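Local coordinates for uridylate-specific endoribonuclease nsp11 (Prrsv 16244b, PDB 5EYI), which probably cleaves polyuridine-containing viral RNA as a uridylate-specific endoribonuclease, helping the virus to evade host double-stranded RNA sensors, at residues T103-G108 with L205-V210. The protein carries 1 engineered substitution. Residues are numbered along the deposited sequence; the frame is centred on the assembly and turned at random.
Sequences TVFSTG and LDFKEV
A type I' beta-hairpin turn, Leu-205 to Lys-208, is fastened to the loop segment Thr-103 to Ser-106 in a buried contact in the NendoU domain, where the turn joining strands 198-205 and 208-215 meets the loop that runs from strand 96-98 to helix 109-112. Val-104 and Leu-205 form a single beta bridge, and Asp-206 N donates to Val-104 O (2.8 Å). That same oxygen also accepts from the hydroxyl of Thr-103, so two donors grip it. The chi1 of Thr-103 (-175°) sets OG1 opposite the backbone N and beside the carbonyl carbon, at the turn, where Phe-207 N donates to it over 3.1 Å in a nearly straight bond. The hydroxyl is thereby donor to one segment and acceptor from the other. Its methyl does separate work: CG2 sits over one face of the Phe-207 ring, 3.6 Å from the centroid, in a CH-pi contact. Phe-105 meets this ring too, its edge turned toward the Phe-207 face with planes at 82°, an offset edge-to-face pair in which Phe-105 CE1 comes to 3.7 Å from Phe-207 CE2. Beside the bridge, Val-104 CG2 packs against Leu-205 CD1 at 3.8 Å. The Asp-206 carboxylate takes Ser-106 with both oxygens, each met on its syn side, which should fix its rotation; Ser-161 OG adds a further bond to OD2, and Lys-10 and Val-11 of helix 9-14 touch the same side chain. Ser-106 N donates to Asp-206 OD1 (2.8 Å), Ser-106 OG donates to Asp-206 OD2 (2.6 Å), and one water bridges Asp-206 OD1 to Ser-106 O.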
# COMPACT_ATOMS: atom_id res chain seq x y z
N THR A 103 -1.61 -15.24 -10.97
CA THR A 103 -0.38 -14.61 -10.47
C THR A 103 0.33 -13.82 -11.56
O THR A 103 0.16 -14.10 -12.73
CB THR A 103 0.60 -15.67 -9.88
OG1 THR A 103 1.73 -15.01 -9.29
CG2 THR A 103 1.10 -16.63 -10.94
N VAL A 104 1.12 -12.83 -11.15
CA VAL A 104 2.12 -12.25 -12.05
C VAL A 104 3.41 -13.06 -11.90
O VAL A 104 3.59 -13.80 -10.92
CB VAL A 104 2.33 -10.72 -11.85
CG1 VAL A 104 1.01 -9.99 -11.94
CG2 VAL A 104 3.00 -10.38 -10.54
N PHE A 105 4.30 -12.92 -12.88
CA PHE A 105 5.51 -13.73 -12.94
C PHE A 105 6.76 -12.87 -13.00
O PHE A 105 6.78 -11.83 -13.64
CB PHE A 105 5.44 -14.67 -14.15
CG PHE A 105 4.48 -15.81 -13.96
CD1 PHE A 105 4.86 -16.92 -13.22
CD2 PHE A 105 3.20 -15.76 -14.49
CE1 PHE A 105 3.97 -17.97 -13.02
CE2 PHE A 105 2.31 -16.80 -14.29
CZ PHE A 105 2.70 -17.91 -13.56
N SER A 106 7.81 -13.32 -12.32
CA SER A 106 9.14 -12.77 -12.51
C SER A 106 9.62 -13.12 -13.91
O SER A 106 9.27 -14.17 -14.45
CB SER A 106 10.11 -13.34 -11.48
OG SER A 106 9.80 -12.88 -10.18
N THR A 107 10.45 -12.25 -14.47
CA THR A 107 10.80 -12.32 -15.89
C THR A 107 12.10 -13.04 -16.22
O THR A 107 12.45 -13.17 -17.39
CB THR A 107 10.90 -10.90 -16.46
OG1 THR A 107 11.84 -10.15 -15.68
CG2 THR A 107 9.55 -10.23 -16.41
N GLY A 108 12.82 -13.50 -15.19
CA GLY A 108 14.12 -14.14 -15.38
C GLY A 108 15.29 -13.18 -15.42
O GLY A 108 16.45 -13.62 -15.51
N LEU A 205 2.78 -13.12 -6.79
CA LEU A 205 3.95 -13.00 -7.65
C LEU A 205 4.67 -14.34 -7.58
O LEU A 205 5.07 -14.76 -6.49
CB LEU A 205 4.86 -11.88 -7.16
CG LEU A 205 6.26 -11.73 -7.75
CD1 LEU A 205 6.26 -11.76 -9.27
CD2 LEU A 205 6.87 -10.44 -7.25
N ASP A 206 4.79 -15.02 -8.73
CA ASP A 206 5.34 -16.39 -8.79
C ASP A 206 4.59 -17.34 -7.84
O ASP A 206 5.19 -18.19 -7.21
CB ASP A 206 6.85 -16.39 -8.47
CG ASP A 206 7.66 -15.52 -9.42
OD1 ASP A 206 7.30 -15.44 -10.61
OD2 ASP A 206 8.69 -14.94 -8.98
N PHE A 207 3.27 -17.16 -7.74
CA PHE A 207 2.40 -17.89 -6.80
C PHE A 207 2.67 -17.67 -5.30
O PHE A 207 2.23 -18.46 -4.48
CB PHE A 207 2.39 -19.40 -7.10
CG PHE A 207 1.97 -19.74 -8.51
CD1 PHE A 207 0.64 -19.66 -8.88
CD2 PHE A 207 2.91 -20.14 -9.45
CE1 PHE A 207 0.24 -19.97 -10.17
CE2 PHE A 207 2.52 -20.46 -10.75
CZ PHE A 207 1.18 -20.38 -11.11
N LYS A 208 3.36 -16.60 -4.94
CA LYS A 208 3.60 -16.25 -3.55
C LYS A 208 2.69 -15.07 -3.23
O LYS A 208 2.68 -14.09 -3.96
CB LYS A 208 5.07 -15.90 -3.35
CG LYS A 208 5.44 -15.19 -2.05
CD LYS A 208 5.77 -16.16 -0.93
CE LYS A 208 7.20 -16.65 -1.02
NZ LYS A 208 8.18 -15.62 -0.55
N GLU A 209 1.96 -15.17 -2.13
CA GLU A 209 1.11 -14.07 -1.66
C GLU A 209 1.97 -12.88 -1.26
O GLU A 209 2.85 -13.01 -0.42
CB GLU A 209 0.25 -14.50 -0.46
CG GLU A 209 -0.88 -15.45 -0.81
CD GLU A 209 -2.07 -14.78 -1.49
OE1 GLU A 209 -3.03 -15.52 -1.82
OE2 GLU A 209 -2.07 -13.54 -1.71
N VAL A 210 1.73 -11.75 -1.90
CA VAL A 210 2.47 -10.52 -1.62
C VAL A 210 1.49 -9.39 -1.49
O VAL A 210 0.30 -9.54 -1.81
CB VAL A 210 3.48 -10.20 -2.75
CG1 VAL A 210 4.51 -11.32 -2.89
CG2 VAL A 210 2.79 -9.94 -4.09
O HOH W 1 8.67 -16.58 -12.94